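Local structure of 2-oxoadipate dioxygenase/decarboxylase, chloroplastic/amyloplastic (Oryza sativa, 6W1K) at residues D58-R63 with N194-S199; L90-K95 with F294-A299; L100-P105 with I122-L127. The protein catalyses the iron(II)-dependent conversion of 2-oxoadipate and oxygen to D-2-hydroxyglutarate and carbon dioxide, a step of lysine breakdown in plants. All coordinates share one frame; numbering follows the deposited sequence.

Contact 1. Residues D58-R63 with N194-S199; sequences DHFAFR and NHTTIS. With NI (nickel (II) ion), chain E; OOG (2-oxoadipic acid), chain F.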
loop_
_atom_site.group_PDB
_atom_site.type_symbol
_atom_site.label_atom_id
_atom_site.label_comp_id
_atom_site.label_asym_id
_atom_site.label_seq_id
_atom_site.Cartn_x
_atom_site.Cartn_y
_atom_site.Cartn_z
ATOM N N ASP A 58 -2.089 8.904 -2.075
ATOM C CA ASP A 58 -3.427 8.379 -2.356
ATOM C C ASP A 58 -3.810 7.312 -1.344
ATOM O O ASP A 58 -4.926 7.313 -0.802
ATOM C CB ASP A 58 -3.443 7.805 -3.763
ATOM C CG ASP A 58 -4.801 7.245 -4.152
ATOM O OD1 ASP A 58 -5.125 6.074 -3.811
ATOM O OD2 ASP A 58 -5.550 8.000 -4.776
ATOM N N HIS A 59 -2.894 6.380 -1.092
ATOM C CA HIS A 59 -3.088 5.346 -0.081
ATOM C C HIS A 59 -1.755 4.726 0.340
ATOM O O HIS A 59 -0.731 4.856 -0.334
ATOM C CB HIS A 59 -4.051 4.256 -0.585
ATOM C CG HIS A 59 -3.566 3.497 -1.786
ATOM N ND1 HIS A 59 -3.758 3.941 -3.071
ATOM C CD2 HIS A 59 -2.952 2.281 -1.900
ATOM C CE1 HIS A 59 -3.264 3.059 -3.928
ATOM N NE2 HIS A 59 -2.779 2.042 -3.244
ATOM N N PHE A 60 -1.791 4.084 1.507
ATOM C CA PHE A 60 -0.758 3.225 2.060
ATOM C C PHE A 60 -1.275 1.799 1.939
ATOM O O PHE A 60 -2.477 1.581 2.062
ATOM C CB PHE A 60 -0.527 3.517 3.540
ATOM C CG PHE A 60 0.361 4.689 3.840
ATOM C CD1 PHE A 60 0.737 5.588 2.851
ATOM C CD2 PHE A 60 0.812 4.893 5.145
ATOM C CE1 PHE A 60 1.544 6.640 3.128
ATOM C CE2 PHE A 60 1.655 5.947 5.436
ATOM C CZ PHE A 60 2.007 6.840 4.412
ATOM N N ALA A 61 -0.380 0.814 1.748
ATOM C CA ALA A 61 -0.810 -0.586 1.676
ATOM C C ALA A 61 0.076 -1.457 2.572
ATOM O O ALA A 61 1.250 -1.154 2.778
ATOM C CB ALA A 61 -0.796 -1.099 0.237
ATOM N N PHE A 62 -0.532 -2.476 3.179
ATOM C CA PHE A 62 0.132 -3.386 4.116
ATOM C C PHE A 62 -0.291 -4.815 3.789
ATOM O O PHE A 62 -1.393 -5.044 3.285
ATOM C CB PHE A 62 -0.210 -3.090 5.601
ATOM C CG PHE A 62 0.120 -1.688 6.045
ATOM C CD1 PHE A 62 -0.791 -0.654 5.870
ATOM C CD2 PHE A 62 1.332 -1.406 6.632
ATOM C CE1 PHE A 62 -0.468 0.620 6.277
ATOM C CE2 PHE A 62 1.672 -0.135 7.052
ATOM C CZ PHE A 62 0.758 0.879 6.887
ATOM N N ARG A 63 0.591 -5.779 4.122
ATOM C CA ARG A 63 0.357 -7.197 3.923
ATOM C C ARG A 63 0.457 -7.958 5.239
ATOM O O ARG A 63 1.253 -7.605 6.120
ATOM C CB ARG A 63 1.368 -7.773 2.933
ATOM C CG ARG A 63 1.291 -7.145 1.548
ATOM C CD ARG A 63 2.184 -7.867 0.569
ATOM N NE ARG A 63 2.081 -7.291 -0.765
ATOM C CZ ARG A 63 2.859 -7.650 -1.778
ATOM N NH1 ARG A 63 3.787 -8.584 -1.596
ATOM N NH2 ARG A 63 2.721 -7.076 -2.953
ATOM N N ASN A 194 4.064 -1.561 2.540
ATOM C CA ASN A 194 4.357 -2.262 1.284
ATOM C C ASN A 194 4.478 -1.286 0.116
ATOM O O ASN A 194 5.295 -1.491 -0.797
ATOM C CB ASN A 194 3.263 -3.296 1.028
ATOM C CG ASN A 194 3.345 -3.883 -0.350
ATOM O OD1 ASN A 194 2.687 -3.415 -1.268
ATOM N ND2 ASN A 194 4.174 -4.903 -0.510
ATOM N N HIS A 195 3.678 -0.212 0.136
ATOM C CA HIS A 195 3.935 0.910 -0.749
ATOM C C HIS A 195 3.123 2.116 -0.304
ATOM O O HIS A 195 2.125 2.006 0.427
ATOM C CB HIS A 195 3.640 0.568 -2.212
ATOM C CG HIS A 195 2.199 0.301 -2.521
ATOM N ND1 HIS A 195 1.626 -0.952 -2.404
ATOM C CD2 HIS A 195 1.224 1.112 -2.993
ATOM C CE1 HIS A 195 0.362 -0.891 -2.771
ATOM N NE2 HIS A 195 0.085 0.357 -3.111
ATOM N N THR A 196 3.597 3.272 -0.719
ATOM C CA THR A 196 2.774 4.467 -0.762
ATOM C C THR A 196 2.439 4.711 -2.224
ATOM O O THR A 196 3.014 4.089 -3.125
ATOM C CB THR A 196 3.490 5.668 -0.131
ATOM O OG1 THR A 196 2.530 6.724 0.087
ATOM C CG2 THR A 196 4.595 6.176 -1.029
ATOM N N THR A 197 1.529 5.652 -2.455
ATOM C CA THR A 197 0.970 5.940 -3.776
ATOM C C THR A 197 0.903 7.437 -3.969
ATOM O O THR A 197 0.338 8.133 -3.127
ATOM C CB THR A 197 -0.445 5.370 -3.881
ATOM O OG1 THR A 197 -0.415 3.997 -3.490
ATOM C CG2 THR A 197 -1.003 5.475 -5.271
ATOM N N ILE A 198 1.451 7.928 -5.069
ATOM C CA ILE A 198 1.371 9.337 -5.393
ATOM C C ILE A 198 0.072 9.577 -6.144
ATOM O O ILE A 198 -0.231 8.894 -7.131
ATOM C CB ILE A 198 2.576 9.781 -6.227
ATOM C CG1 ILE A 198 3.874 9.639 -5.435
ATOM C CG2 ILE A 198 2.388 11.207 -6.705
ATOM C CD1 ILE A 198 5.092 9.950 -6.307
ATOM N N SER A 199 -0.698 10.549 -5.673
ATOM C CA SER A 199 -1.916 10.971 -6.336
ATOM C C SER A 199 -1.548 11.904 -7.484
ATOM O O SER A 199 -1.358 13.105 -7.281
ATOM C CB SER A 199 -2.827 11.673 -5.328
ATOM O OG SER A 199 -3.963 12.141 -5.997
HETATM NI NI NI E . -1.830 0.403 -4.124
HETATM C C2 OOG F . -1.404 -4.190 -2.487
HETATM C C3 OOG F . -1.705 -4.196 -3.987
HETATM C C4 OOG F . -3.105 -3.630 -4.248
HETATM C C6 OOG F . -3.978 -1.312 -5.184
HETATM O O4 OOG F . -4.983 -1.847 -5.715
HETATM O O3 OOG F . -3.691 -0.125 -5.456
HETATM C C5 OOG F . -3.107 -2.101 -4.214
HETATM C C1 OOG F . -0.114 -4.955 -2.157
HETATM O O1 OOG F . 0.096 -5.316 -1.052
HETATM O O2 OOG F . 0.837 -5.239 -3.139
HETATM O O5 OOG F . -2.439 -1.517 -3.437
#
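D58 N donates to T197 O at 2.8 Å, the shortest hydrogen bond between these two antiparallel strands. Further along, H59 and H195 meet on a nickel ion at the site of the iron(II) cofactor. H59 NE2 binds the nickel at 2.1 Å and H195 NE2 at 2.2 Å, with the ring planes 84° apart. O3 and O5 of 2-oxoadipate chelate the same ion. H59 ND1 donates to D58 OD1 at 2.6 Å, in the ring plane and onto the anti lone pair. Together with the metal bond it holds the imidazole in its rotation. T197 covers one face of that ring, its OG1 3.0 Å above the plane. The extended chain of R63 carries its guanidinium to the far carboxylate of the substrate: NE donates to O1 of 2-oxoadipate at 2.8 Å and NH2 to O2 at 2.6 Å, both nearly straight. A leucine in place of R63 would probably leave this carboxylate without its charged mate and the substrate tail less firmly held. E267 of strand 258-271 completes a two-histidine, one-carboxylate metal site, and R271 of that strand pairs with D58. Strand 57-65 lies between strands 195-199 and 121-127, and strand 195-199 runs parallel to 258-271.

Contact 2. Residues L90-K95 with F294-A299; sequences LRFPAK and FEVGNA. With OOG (2-oxoadipic acid), chain F.
The end of strand 85-92 meets the first turn of helix 296-302, with the nearest CA atoms, those of L90 and V296, 6.2 Å apart. The helix start is tied within its own segment: E295 is the N-cap, and its OE1 accepts from N298 N at 2.8 Å. The join between the segments is apolar. F92 lies with its ring edge near V296 O, CE2 coming within 3.6 Å of that oxygen. Its CZ touches A299 CB at 3.6 Å. The same methyl approaches O4 of 2-oxoadipate at 3.2 Å, so A299 separates the F92 ring from the substrate. V296 CG2 packs against R91 O at 3.5 Å. L90 reaches across with CD2, which lies 3.9 Å from V296 N and 4.2 Å from F294 CB. The F294 ring turns away from L90 and lines the substrate pocket, set edge-to-face against H59 and W101. N298 ND2 is hydrogen-bonded to OE1 of the substrate-binding Q241, and K95 forms salt bridges with D300 of the helix and E304 just beyond it. The contact thus lays helix 296-302 against the end of the 85-92 and 97-103 hairpin, where F92 also meets F303 edge-to-face.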
loop_
_atom_site.group_PDB
_atom_site.type_symbol
_atom_site.label_atom_id
_atom_site.label_comp_id
_atom_site.label_asym_id
_atom_site.label_seq_id
_atom_site.Cartn_x
_atom_site.Cartn_y
_atom_site.Cartn_z
ATOM N N LEU A 90 -12.263 -6.779 -0.926
ATOM C CA LEU A 90 -11.861 -7.345 -2.208
ATOM C C LEU A 90 -11.323 -8.756 -2.003
ATOM O O LEU A 90 -10.622 -9.023 -1.016
ATOM C CB LEU A 90 -10.779 -6.475 -2.836
ATOM C CG LEU A 90 -11.234 -5.110 -3.355
ATOM C CD1 LEU A 90 -11.450 -4.155 -2.207
ATOM C CD2 LEU A 90 -10.212 -4.550 -4.332
ATOM N N ARG A 91 -11.629 -9.657 -2.933
ATOM C CA ARG A 91 -11.159 -11.033 -2.861
ATOM C C ARG A 91 -10.275 -11.349 -4.055
ATOM O O ARG A 91 -10.560 -10.927 -5.174
ATOM C CB ARG A 91 -12.341 -12.000 -2.797
ATOM C CG ARG A 91 -13.233 -11.729 -1.601
ATOM C CD ARG A 91 -14.131 -12.929 -1.260
ATOM N NE ARG A 91 -14.404 -12.977 0.181
ATOM C CZ ARG A 91 -13.589 -13.511 1.097
ATOM N NH1 ARG A 91 -12.431 -14.078 0.742
ATOM N NH2 ARG A 91 -13.937 -13.477 2.383
ATOM N N PHE A 92 -9.202 -12.117 -3.805
ATOM C CA PHE A 92 -8.228 -12.513 -4.824
ATOM C C PHE A 92 -8.092 -14.017 -4.748
ATOM O O PHE A 92 -7.151 -14.529 -4.119
ATOM C CB PHE A 92 -6.898 -11.793 -4.608
ATOM C CG PHE A 92 -7.044 -10.328 -4.603
ATOM C CD1 PHE A 92 -7.363 -9.655 -3.423
ATOM C CD2 PHE A 92 -6.965 -9.604 -5.783
ATOM C CE1 PHE A 92 -7.574 -8.288 -3.420
ATOM C CE2 PHE A 92 -7.174 -8.228 -5.779
ATOM C CZ PHE A 92 -7.471 -7.577 -4.587
ATOM N N PRO A 93 -9.009 -14.768 -5.388
ATOM C CA PRO A 93 -9.012 -16.231 -5.207
ATOM C C PRO A 93 -7.728 -16.931 -5.638
ATOM O O PRO A 93 -7.279 -17.836 -4.926
ATOM C CB PRO A 93 -10.209 -16.709 -6.062
ATOM C CG PRO A 93 -11.063 -15.516 -6.274
ATOM C CD PRO A 93 -10.143 -14.303 -6.215
ATOM N N ALA A 94 -7.148 -16.585 -6.795
ATOM C CA ALA A 94 -5.967 -17.302 -7.282
ATOM C C ALA A 94 -4.777 -17.136 -6.339
ATOM O O ALA A 94 -3.993 -18.077 -6.126
ATOM C CB ALA A 94 -5.600 -16.812 -8.686
ATOM N N LYS A 95 -4.611 -15.947 -5.790
ATOM C CA LYS A 95 -3.533 -15.659 -4.861
ATOM C C LYS A 95 -3.892 -15.962 -3.413
ATOM O O LYS A 95 -3.023 -15.838 -2.541
ATOM C CB LYS A 95 -3.126 -14.193 -4.972
ATOM C CG LYS A 95 -2.467 -13.803 -6.294
ATOM C CD LYS A 95 -2.271 -12.258 -6.352
ATOM C CE LYS A 95 -1.291 -11.871 -7.456
ATOM N NZ LYS A 95 -1.958 -11.982 -8.785
ATOM N N PHE A 294 -11.122 1.109 -4.921
ATOM C CA PHE A 294 -10.115 0.270 -5.574
ATOM C C PHE A 294 -10.828 -0.683 -6.526
ATOM O O PHE A 294 -12.055 -0.685 -6.626
ATOM C CB PHE A 294 -9.280 -0.467 -4.529
ATOM C CG PHE A 294 -8.494 0.449 -3.633
ATOM C CD1 PHE A 294 -7.186 0.789 -3.946
ATOM C CD2 PHE A 294 -9.074 0.982 -2.492
ATOM C CE1 PHE A 294 -6.481 1.645 -3.131
ATOM C CE2 PHE A 294 -8.381 1.837 -1.658
ATOM C CZ PHE A 294 -7.079 2.159 -1.963
ATOM N N GLU A 295 -10.059 -1.487 -7.248
ATOM C CA GLU A 295 -10.640 -2.345 -8.279
ATOM C C GLU A 295 -9.896 -3.667 -8.295
ATOM O O GLU A 295 -8.666 -3.697 -8.413
ATOM C CB GLU A 295 -10.591 -1.656 -9.650
ATOM C CG GLU A 295 -11.676 -2.157 -10.613
ATOM C CD GLU A 295 -11.230 -3.409 -11.345
ATOM O OE1 GLU A 295 -10.031 -3.468 -11.688
ATOM O OE2 GLU A 295 -12.056 -4.329 -11.578
ATOM N N VAL A 296 -10.646 -4.763 -8.175
ATOM C CA VAL A 296 -10.029 -6.078 -8.031
ATOM C C VAL A 296 -9.093 -6.364 -9.200
ATOM O O VAL A 296 -7.966 -6.830 -9.005
ATOM C CB VAL A 296 -11.128 -7.149 -7.889
ATOM C CG1 VAL A 296 -12.080 -7.090 -9.119
ATOM C CG2 VAL A 296 -10.489 -8.522 -7.718
ATOM N N GLY A 297 -9.531 -6.073 -10.433
ATOM C CA GLY A 297 -8.692 -6.328 -11.596
ATOM C C GLY A 297 -7.348 -5.618 -11.542
ATOM O O GLY A 297 -6.300 -6.224 -11.789
ATOM N N ASN A 298 -7.356 -4.318 -11.234
ATOM C CA ASN A 298 -6.099 -3.585 -11.063
ATOM C C ASN A 298 -5.257 -4.189 -9.946
ATOM O O ASN A 298 -4.079 -4.521 -10.133
ATOM C CB ASN A 298 -6.379 -2.107 -10.748
ATOM C CG ASN A 298 -7.000 -1.368 -11.914
ATOM O OD1 ASN A 298 -7.347 -1.971 -12.908
ATOM N ND2 ASN A 298 -7.091 -0.049 -11.806
ATOM N N ALA A 299 -5.836 -4.279 -8.751
ATOM C CA ALA A 299 -5.073 -4.704 -7.591
ATOM C C ALA A 299 -4.397 -6.039 -7.837
ATOM O O ALA A 299 -3.252 -6.240 -7.429
ATOM C CB ALA A 299 -6.005 -4.805 -6.390
HETATM C C2 OOG F . -1.404 -4.190 -2.487
HETATM C C3 OOG F . -1.705 -4.196 -3.987
HETATM C C4 OOG F . -3.105 -3.630 -4.248
HETATM C C6 OOG F . -3.978 -1.312 -5.184
HETATM O O4 OOG F . -4.983 -1.847 -5.715
HETATM O O3 OOG F . -3.691 -0.125 -5.456
HETATM C C5 OOG F . -3.107 -2.101 -4.214
HETATM C C1 OOG F . -0.114 -4.955 -2.157
HETATM O O1 OOG F . 0.096 -5.316 -1.052
HETATM O O2 OOG F . 0.837 -5.239 -3.139
HETATM O O5 OOG F . -2.439 -1.517 -3.437
#

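Contact 3. Residues L100-P105 with I122-L127; sequences LWFSPP and IFISEL. With OOG (2-oxoadipic acid), chain F.
W101 and F123 form a non-hydrogen-bonded pair between two antiparallel strands, with hydrogen-bonded pairs on either side: L100 with I124, and F102 with I122. The bond from F102 N to I122 O, at 2.8 Å, is the shortest of the four. The backbone holds the two sets of side chains on opposite faces of the sheet.

On one face are W101 and F123. W101 CG stands between the backbone N and the carbonyl carbon, chi1 75°. This carries the indole away from strand 121-127, so W101 meets F123 mainly through CB, 4.3 Å from F123 CD2. F123 takes a different course. Its CG is anti to the backbone N, chi1 -174°, which turns one face of the ring to the substrate chain. C4 of 2-oxoadipate lies 3.8 Å above the ring plane, offset toward the rim. F123 therefore forms an apolar wall for the aliphatic part of the ligand.

On the other face are L100, F102, I122 and I124. The F102 ring crosses I124 obliquely, and its CE1 touches I124 CD1 at 3.8 Å. I124 reaches the ring with CD1, the tip of its longer branch. I122 O lies in the ring plane of F102, at its edge, 3.7 Å from F102 CD1. I122 and F102 touch through their CB atoms, 4.3 Å apart.

Strand 97-103 is flanked by strand 85-92 and strand 121-127, and the latter runs parallel to 57-65. Helix 72-81 packs on the face of F102, I122 and I124, through A76, F79, I72 and L75. On the pocket face, F294 sets its ring edge-to-face against F123.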
loop_
_atom_site.group_PDB
_atom_site.type_symbol
_atom_site.label_atom_id
_atom_site.label_comp_id
_atom_site.label_asym_id
_atom_site.label_seq_id
_atom_site.Cartn_x
_atom_site.Cartn_y
_atom_site.Cartn_z
ATOM N N LEU A 100 -9.227 -5.346 2.658
ATOM C CA LEU A 100 -10.201 -4.333 3.036
ATOM C C LEU A 100 -9.518 -2.992 2.916
ATOM O O LEU A 100 -8.335 -2.868 3.238
ATOM C CB LEU A 100 -10.657 -4.539 4.457
ATOM C CG LEU A 100 -11.931 -3.938 5.023
ATOM C CD1 LEU A 100 -13.134 -4.344 4.234
ATOM C CD2 LEU A 100 -12.042 -4.434 6.482
ATOM N N TRP A 101 -10.240 -1.982 2.481
ATOM C CA TRP A 101 -9.669 -0.648 2.506
ATOM C C TRP A 101 -10.471 0.231 3.460
ATOM O O TRP A 101 -11.596 -0.095 3.851
ATOM C CB TRP A 101 -9.589 -0.060 1.106
ATOM C CG TRP A 101 -10.835 0.425 0.463
ATOM C CD1 TRP A 101 -11.760 -0.305 -0.246
ATOM C CD2 TRP A 101 -11.271 1.789 0.400
ATOM N NE1 TRP A 101 -12.734 0.528 -0.761
ATOM C CE2 TRP A 101 -12.467 1.815 -0.354
ATOM C CE3 TRP A 101 -10.761 2.988 0.912
ATOM C CZ2 TRP A 101 -13.168 2.999 -0.616
ATOM C CZ3 TRP A 101 -11.457 4.183 0.630
ATOM C CH2 TRP A 101 -12.641 4.173 -0.126
ATOM N N PHE A 102 -9.824 1.315 3.873
ATOM C CA PHE A 102 -10.283 2.196 4.948
ATOM C C PHE A 102 -10.142 3.636 4.461
ATOM O O PHE A 102 -9.104 4.018 3.923
ATOM C CB PHE A 102 -9.473 1.991 6.234
ATOM C CG PHE A 102 -9.513 0.577 6.765
ATOM C CD1 PHE A 102 -8.782 -0.418 6.158
ATOM C CD2 PHE A 102 -10.307 0.257 7.840
ATOM C CE1 PHE A 102 -8.872 -1.714 6.636
ATOM C CE2 PHE A 102 -10.403 -1.024 8.331
ATOM C CZ PHE A 102 -9.689 -2.020 7.741
ATOM N N SER A 103 -11.215 4.433 4.637
ATOM C CA SER A 103 -11.187 5.833 4.258
ATOM C C SER A 103 -10.921 6.677 5.499
ATOM O O SER A 103 -11.422 6.366 6.586
ATOM C CB SER A 103 -12.513 6.279 3.635
ATOM O OG SER A 103 -13.560 5.914 4.485
ATOM N N PRO A 104 -10.202 7.776 5.348
ATOM C CA PRO A 104 -9.723 8.518 6.528
ATOM C C PRO A 104 -10.808 9.360 7.168
ATOM O O PRO A 104 -11.832 9.667 6.556
ATOM C CB PRO A 104 -8.587 9.397 5.967
ATOM C CG PRO A 104 -8.875 9.531 4.522
ATOM C CD PRO A 104 -9.666 8.298 4.077
ATOM N N PRO A 105 -10.602 9.782 8.414
ATOM C CA PRO A 105 -11.476 10.806 8.992
ATOM C C PRO A 105 -11.391 12.095 8.170
ATOM O O PRO A 105 -10.420 12.325 7.449
ATOM C CB PRO A 105 -10.916 11.000 10.396
ATOM C CG PRO A 105 -9.430 10.700 10.254
ATOM C CD PRO A 105 -9.366 9.588 9.199
ATOM N N ILE A 122 -6.171 3.614 3.429
ATOM C CA ILE A 122 -5.362 2.471 3.833
ATOM C C ILE A 122 -5.918 1.212 3.175
ATOM O O ILE A 122 -7.120 0.968 3.214
ATOM C CB ILE A 122 -5.312 2.293 5.371
ATOM C CG1 ILE A 122 -4.946 3.593 6.084
ATOM C CG2 ILE A 122 -4.315 1.189 5.705
ATOM C CD1 ILE A 122 -3.533 3.989 5.973
ATOM N N PHE A 123 -5.035 0.421 2.565
ATOM C CA PHE A 123 -5.375 -0.838 1.902
ATOM C C PHE A 123 -4.621 -1.929 2.663
ATOM O O PHE A 123 -3.394 -1.862 2.760
ATOM C CB PHE A 123 -4.964 -0.789 0.418
ATOM C CG PHE A 123 -5.395 -1.978 -0.393
ATOM C CD1 PHE A 123 -4.709 -3.196 -0.306
ATOM C CD2 PHE A 123 -6.472 -1.874 -1.266
ATOM C CE1 PHE A 123 -5.113 -4.299 -1.080
ATOM C CE2 PHE A 123 -6.885 -2.965 -2.034
ATOM C CZ PHE A 123 -6.212 -4.178 -1.936
ATOM N N ILE A 124 -5.344 -2.891 3.259
ATOM C CA ILE A 124 -4.720 -3.927 4.082
ATOM C C ILE A 124 -5.185 -5.277 3.551
ATOM O O ILE A 124 -6.393 -5.531 3.467
ATOM C CB ILE A 124 -5.071 -3.816 5.568
ATOM C CG1 ILE A 124 -4.778 -2.401 6.084
ATOM C CG2 ILE A 124 -4.252 -4.820 6.338
ATOM C CD1 ILE A 124 -5.243 -2.131 7.510
ATOM N N SER A 125 -4.249 -6.109 3.176
ATOM C CA SER A 125 -4.576 -7.436 2.673
ATOM C C SER A 125 -4.079 -8.476 3.675
ATOM O O SER A 125 -3.262 -8.185 4.564
ATOM C CB SER A 125 -3.985 -7.631 1.282
ATOM O OG SER A 125 -2.589 -7.510 1.302
ATOM N N GLU A 126 -4.639 -9.680 3.572
ATOM C CA GLU A 126 -4.143 -10.808 4.346
ATOM C C GLU A 126 -4.119 -12.067 3.491
ATOM O O GLU A 126 -4.987 -12.277 2.648
ATOM C CB GLU A 126 -4.999 -11.068 5.598
ATOM C CG GLU A 126 -6.417 -11.538 5.334
ATOM C CD GLU A 126 -7.295 -11.596 6.597
ATOM O OE1 GLU A 126 -6.897 -11.092 7.678
ATOM O OE2 GLU A 126 -8.401 -12.145 6.500
ATOM N N LEU A 127 -3.131 -12.911 3.741
ATOM C CA LEU A 127 -3.085 -14.236 3.126
ATOM C C LEU A 127 -4.015 -15.202 3.857
ATOM O O LEU A 127 -3.995 -15.295 5.093
ATOM C CB LEU A 127 -1.649 -14.735 3.163
ATOM C CG LEU A 127 -1.367 -16.116 2.555
ATOM C CD1 LEU A 127 -1.460 -16.165 1.067
ATOM C CD2 LEU A 127 0.055 -16.461 3.032
HETATM C C2 OOG F . -1.404 -4.190 -2.487
HETATM C C3 OOG F . -1.705 -4.196 -3.987
HETATM C C4 OOG F . -3.105 -3.630 -4.248
HETATM C C6 OOG F . -3.978 -1.312 -5.184
HETATM O O4 OOG F . -4.983 -1.847 -5.715
HETATM O O3 OOG F . -3.691 -0.125 -5.456
HETATM C C5 OOG F . -3.107 -2.101 -4.214
HETATM C C1 OOG F . -0.114 -4.955 -2.157
HETATM O O1 OOG F . 0.096 -5.316 -1.052
HETATM O O2 OOG F . 0.837 -5.239 -3.139
HETATM O O5 OOG F . -2.439 -1.517 -3.437
#

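All three contacts reach one mixed sheet, and each touches 2-oxoadipate. The sheet is consistent with the vicinal oxygen chelate (glyoxalase-like) relationship of the family. Contacts 1 and 3 are neighbours, their centres about 10 Å apart. Strands 57-65 and 121-127 run side by side, and F60 O probably accepts from F123 N at 2.9 Å. Contact 2 lies further out, about 16 Å from contact 1 and about 13 Å from contact 3, centre to centre. Its strand 85-92 pairs with 97-103 of contact 3. Along the chain contact 3 is nested inside both other loops, while contacts 1 and 2 cross. The late segment 294-299 thus adds a wall to the metal and substrate site.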